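Long-range contact in transcriptional regulator fur family (Xanthomonas campestris pv. campestris, PDB 7DH8), which probably binds DNA as a zinc-dependent transcriptional repressor of the Fur family that regulates zinc uptake: residues R51-Y63 / H97-H109. Numbering follows the deposited sequence.
With ZN (zinc ion), chain B.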
loop_
_atom_site.group_PDB
_atom_site.type_symbol
_atom_site.label_atom_id
_atom_site.label_comp_id
_atom_site.label_asym_id
_atom_site.label_seq_id
_atom_site.Cartn_x
_atom_site.Cartn_y
_atom_site.Cartn_z
ATOM N N ARG A 51 -19.158 -4.426 13.595
ATOM C CA ARG A 51 -19.633 -3.328 14.432
ATOM C C ARG A 51 -18.478 -2.617 15.126
ATOM O O ARG A 51 -18.423 -1.378 15.150
ATOM C CB ARG A 51 -20.642 -3.845 15.460
ATOM C CG ARG A 51 -21.273 -2.748 16.313
ATOM C CD ARG A 51 -21.901 -3.299 17.609
ATOM N NE ARG A 51 -22.387 -4.672 17.455
ATOM C CZ ARG A 51 -23.447 -5.032 16.729
ATOM N NH1 ARG A 51 -24.175 -4.124 16.080
ATOM N NH2 ARG A 51 -23.781 -6.317 16.658
ATOM N N LEU A 52 -17.556 -3.384 15.733
ATOM C CA LEU A 52 -16.403 -2.778 16.387
ATOM C C LEU A 52 -15.581 -1.939 15.411
ATOM O O LEU A 52 -15.152 -0.826 15.743
ATOM C CB LEU A 52 -15.524 -3.864 17.020
ATOM C CG LEU A 52 -16.093 -4.520 18.310
ATOM C CD1 LEU A 52 -15.197 -5.698 18.771
ATOM C CD2 LEU A 52 -16.324 -3.498 19.425
ATOM N N ILE A 53 -15.317 -2.458 14.209
ATOM C CA ILE A 53 -14.481 -1.681 13.286
ATOM C C ILE A 53 -15.219 -0.409 12.862
ATOM O O ILE A 53 -14.655 0.687 12.884
ATOM C CB ILE A 53 -14.042 -2.544 12.082
ATOM C CG1 ILE A 53 -13.126 -3.687 12.520
ATOM C CG2 ILE A 53 -13.375 -1.685 10.923
ATOM C CD1 ILE A 53 -12.908 -4.732 11.450
ATOM N N ALA A 54 -16.510 -0.532 12.554
ATOM C CA ALA A 54 -17.304 0.614 12.118
ATOM C C ALA A 54 -17.387 1.710 13.185
ATOM O O ALA A 54 -17.457 2.894 12.849
ATOM C CB ALA A 54 -18.707 0.148 11.719
ATOM N N ASP A 55 -17.364 1.342 14.460
ATOM C CA ASP A 55 -17.515 2.261 15.582
ATOM C C ASP A 55 -16.234 3.000 15.938
ATOM O O ASP A 55 -16.302 3.996 16.675
ATOM C CB ASP A 55 -17.949 1.515 16.849
ATOM C CG ASP A 55 -19.441 1.562 17.093
ATOM O OD1 ASP A 55 -20.136 2.410 16.477
ATOM O OD2 ASP A 55 -19.912 0.747 17.933
ATOM N N ALA A 56 -15.078 2.544 15.464
ATOM C CA ALA A 56 -13.831 3.122 15.936
ATOM C C ALA A 56 -13.532 4.490 15.307
ATOM O O ALA A 56 -12.980 5.365 15.980
ATOM C CB ALA A 56 -12.689 2.143 15.689
ATOM N N GLY A 57 -13.863 4.703 14.040
ATOM C CA GLY A 57 -13.562 6.016 13.477
ATOM C C GLY A 57 -12.090 6.408 13.447
ATOM O O GLY A 57 -11.766 7.597 13.415
ATOM N N LYS A 58 -11.191 5.440 13.522
ATOM C CA LYS A 58 -9.846 5.488 12.981
ATOM C C LYS A 58 -9.541 4.061 12.555
ATOM O O LYS A 58 -10.220 3.133 13.031
ATOM C CB LYS A 58 -8.821 5.968 14.031
ATOM C CG LYS A 58 -8.947 7.412 14.485
ATOM C CD LYS A 58 -8.128 8.407 13.647
ATOM C CE LYS A 58 -8.328 9.862 14.145
ATOM N NZ LYS A 58 -7.188 10.250 15.069
ATOM N N PRO A 59 -8.545 3.828 11.689
ATOM C CA PRO A 59 -8.227 2.440 11.313
ATOM C C PRO A 59 -7.842 1.630 12.533
ATOM O O PRO A 59 -7.137 2.111 13.426
ATOM C CB PRO A 59 -7.041 2.576 10.353
ATOM C CG PRO A 59 -7.298 3.938 9.663
ATOM C CD PRO A 59 -7.835 4.800 10.822
ATOM N N VAL A 60 -8.288 0.390 12.547
ATOM C CA VAL A 60 -8.148 -0.484 13.708
ATOM C C VAL A 60 -7.055 -1.505 13.420
ATOM O O VAL A 60 -7.058 -2.117 12.348
ATOM C CB VAL A 60 -9.482 -1.190 13.988
ATOM C CG1 VAL A 60 -9.350 -2.191 15.162
ATOM C CG2 VAL A 60 -10.549 -0.160 14.242
ATOM N N LYS A 61 -6.136 -1.700 14.375
ATOM C CA LYS A 61 -5.157 -2.765 14.269
ATOM C C LYS A 61 -5.809 -4.093 14.610
ATOM O O LYS A 61 -6.726 -4.161 15.441
ATOM C CB LYS A 61 -3.984 -2.517 15.216
ATOM C CG LYS A 61 -3.197 -1.274 14.805
ATOM C CD LYS A 61 -2.137 -1.747 13.870
ATOM C CE LYS A 61 -1.502 -0.672 13.094
ATOM N NZ LYS A 61 -0.410 -1.319 12.338
ATOM N N ALA A 62 -5.329 -5.165 13.973
ATOM C CA ALA A 62 -5.872 -6.485 14.293
ATOM C C ALA A 62 -5.800 -6.788 15.783
ATOM O O ALA A 62 -6.760 -7.306 16.348
ATOM C CB ALA A 62 -5.154 -7.564 13.489
ATOM N N TYR A 63 -4.651 -6.532 16.437
ATOM C CA TYR A 63 -4.596 -6.837 17.878
ATOM C C TYR A 63 -5.521 -5.949 18.710
ATOM O O TYR A 63 -5.923 -6.322 19.818
ATOM C CB TYR A 63 -3.176 -6.725 18.419
ATOM C CG TYR A 63 -2.643 -5.314 18.431
ATOM C CD1 TYR A 63 -2.995 -4.422 19.441
ATOM C CD2 TYR A 63 -1.783 -4.874 17.429
ATOM C CE1 TYR A 63 -2.506 -3.153 19.427
ATOM C CE2 TYR A 63 -1.290 -3.592 17.427
ATOM C CZ TYR A 63 -1.648 -2.758 18.434
ATOM O OH TYR A 63 -1.149 -1.468 18.478
ATOM N N HIS A 97 -11.990 -2.809 4.628
ATOM C CA HIS A 97 -10.821 -2.649 3.797
ATOM C C HIS A 97 -9.603 -2.746 4.682
ATOM O O HIS A 97 -9.583 -2.169 5.768
ATOM C CB HIS A 97 -10.793 -1.292 3.062
ATOM C CG HIS A 97 -11.933 -1.101 2.108
ATOM N ND1 HIS A 97 -11.926 -1.637 0.837
ATOM C CD2 HIS A 97 -13.100 -0.423 2.223
ATOM C CE1 HIS A 97 -13.054 -1.320 0.221
ATOM N NE2 HIS A 97 -13.769 -0.553 1.029
ATOM N N LYS A 98 -8.578 -3.434 4.193
ATOM C CA LYS A 98 -7.288 -3.384 4.839
ATOM C C LYS A 98 -6.471 -2.302 4.165
ATOM O O LYS A 98 -6.279 -2.337 2.944
ATOM C CB LYS A 98 -6.542 -4.718 4.746
ATOM C CG LYS A 98 -5.206 -4.692 5.613
ATOM C CD LYS A 98 -4.404 -5.991 5.371
ATOM C CE LYS A 98 -2.934 -5.872 5.842
ATOM N NZ LYS A 98 -2.240 -7.229 5.775
ATOM N N LEU A 99 -6.020 -1.330 4.948
ATOM C CA LEU A 99 -5.133 -0.267 4.462
ATOM C C LEU A 99 -3.695 -0.762 4.538
ATOM O O LEU A 99 -3.146 -0.922 5.624
ATOM C CB LEU A 99 -5.308 0.979 5.308
ATOM C CG LEU A 99 -6.765 1.479 5.208
ATOM C CD1 LEU A 99 -6.981 2.668 6.133
ATOM C CD2 LEU A 99 -7.158 1.798 3.708
ATOM N N GLU A 100 -3.067 -0.961 3.382
ATOM C CA GLU A 100 -1.759 -1.595 3.392
ATOM C C GLU A 100 -0.680 -0.720 3.962
ATOM O O GLU A 100 0.280 -1.254 4.526
ATOM C CB GLU A 100 -1.356 -2.019 1.981
ATOM C CG GLU A 100 -2.371 -2.883 1.361
ATOM C CD GLU A 100 -2.218 -4.325 1.795
ATOM O OE1 GLU A 100 -1.196 -4.627 2.424
ATOM O OE2 GLU A 100 -3.123 -5.145 1.504
ATOM N N SER A 101 -0.772 0.613 3.814
ATOM C CA SER A 101 0.368 1.395 4.289
ATOM C C SER A 101 0.364 1.628 5.800
ATOM O O SER A 101 1.391 2.076 6.341
ATOM C CB SER A 101 0.453 2.753 3.567
ATOM O OG SER A 101 -0.670 3.537 3.855
ATOM N N VAL A 102 -0.742 1.368 6.501
ATOM C CA VAL A 102 -0.742 1.470 7.962
ATOM C C VAL A 102 -1.083 0.155 8.638
ATOM O O VAL A 102 -1.153 0.113 9.863
ATOM C CB VAL A 102 -1.686 2.576 8.485
ATOM C CG1 VAL A 102 -1.128 3.955 8.165
ATOM C CG2 VAL A 102 -3.104 2.381 7.954
ATOM N N ASN A 103 -1.313 -0.916 7.870
ATOM C CA ASN A 103 -1.580 -2.260 8.382
ATOM C C ASN A 103 -2.752 -2.235 9.356
ATOM O O ASN A 103 -2.642 -2.657 10.510
ATOM C CB ASN A 103 -0.292 -2.899 8.994
ATOM C CG ASN A 103 -0.471 -4.383 9.297
ATOM O OD1 ASN A 103 -1.321 -5.032 8.699
ATOM N ND2 ASN A 103 0.293 -4.918 10.262
ATOM N N ALA A 104 -3.888 -1.692 8.885
ATOM C CA ALA A 104 -5.031 -1.452 9.749
ATOM C C ALA A 104 -6.293 -1.530 8.894
ATOM O O ALA A 104 -6.236 -1.610 7.658
ATOM C CB ALA A 104 -4.892 -0.102 10.520
ATOM N N PHE A 105 -7.419 -1.667 9.558
ATOM C CA PHE A 105 -8.687 -2.028 8.915
ATOM C C PHE A 105 -9.707 -0.939 9.136
ATOM O O PHE A 105 -9.711 -0.296 10.191
ATOM C CB PHE A 105 -9.233 -3.327 9.475
ATOM C CG PHE A 105 -8.302 -4.483 9.268
ATOM C CD1 PHE A 105 -7.289 -4.722 10.162
ATOM C CD2 PHE A 105 -8.364 -5.255 8.090
ATOM C CE1 PHE A 105 -6.405 -5.778 9.967
ATOM C CE2 PHE A 105 -7.484 -6.288 7.864
ATOM C CZ PHE A 105 -6.482 -6.561 8.802
ATOM N N VAL A 106 -10.608 -0.754 8.169
ATOM C CA VAL A 106 -11.636 0.283 8.243
ATOM C C VAL A 106 -12.880 -0.332 7.621
ATOM O O VAL A 106 -12.785 -1.199 6.744
ATOM C CB VAL A 106 -11.274 1.637 7.510
ATOM C CG1 VAL A 106 -10.260 2.487 8.254
ATOM C CG2 VAL A 106 -10.818 1.401 6.011
ATOM N N ALA A 107 -14.049 0.092 8.087
ATOM C CA ALA A 107 -15.278 -0.420 7.511
ATOM C C ALA A 107 -15.525 0.276 6.179
ATOM O O ALA A 107 -15.183 1.455 5.995
ATOM C CB ALA A 107 -16.465 -0.213 8.460
ATOM N N CYS A 108 -16.079 -0.465 5.226
ATOM C CA CYS A 108 -16.450 0.188 3.976
ATOM C C CYS A 108 -17.705 1.037 4.190
ATOM O O CYS A 108 -18.731 0.548 4.679
ATOM C CB CYS A 108 -16.679 -0.816 2.857
ATOM S SG CYS A 108 -17.256 0.009 1.261
ATOM N N HIS A 109 -17.605 2.305 3.811
ATOM C CA HIS A 109 -18.660 3.301 3.977
ATOM C C HIS A 109 -19.898 2.970 3.119
ATOM O O HIS A 109 -21.016 3.285 3.550
ATOM C CB HIS A 109 -18.034 4.702 3.921
ATOM C CG HIS A 109 -17.643 5.147 2.541
ATOM N ND1 HIS A 109 -17.821 6.443 2.092
ATOM C CD2 HIS A 109 -17.123 4.460 1.494
ATOM C CE1 HIS A 109 -17.413 6.537 0.836
ATOM N NE2 HIS A 109 -16.989 5.347 0.448
HETATM ZN ZN ZN B . -15.435 0.362 0.359
HETATM O O HOH W 1 -13.952 2.190 10.086
HETATM O O HOH W 2 -3.278 -5.046 11.923
#
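Val60 and Phe105 exchange both backbone hydrogen bonds of an antiparallel hydrogen-bonded pair, so the link between helices 44-56 and 62-69 adds a one-residue bridge to the β-hairpin, or wing, of the winged-helix domain common to Fur regulators. The bond from Val60 N to Phe105 O (2.8 Å) is nearly straight at 169° and lies in the carbonyl plane; the return bond, Phe105 N to Val60 O, is more bent. Beside this pair, Pro59 lays its ring against the wing. Its CB is pressed to within 3.4 Å of Ala104 CB, tighter than ordinary van der Waals contact, while its CG touches both Val106 CG1 and Leu99 CD1. The Phe105 ring meets Val60 O at its edge, and its CE1 touches Ala62 CB; Leu87 and Met91 of helix 80-92 also touch the Phe105 side chain. Helix 51-56 runs almost perpendicular to strand 104-107 (89°). Ile53 sets CG2 against the strand backbone, 3.4 Å from Ala107 N, and Ala54 meets the Ala107 methyl. A water accepts from Ala107 N and donates to Ile53 O. Just beyond Ala107, Cys108 SG and, from the partner strand, His97 NE2 bind a zinc ion whose site His116 and Glu131 complete, so the hairpin that packs against the helical link also carries two of the four zinc ligands. At the wing's turn, where Asn103 and Ala104 form a G1 β-bulge opposite Leu99, Lys61 bends at chi2 (-90°) to reach two successive carbonyls: NZ donates hydrogen bonds to Val102 O (3.0 Å) and Asn103 O (3.2 Å), the latter from above the carbonyl plane rather than on a lone pair.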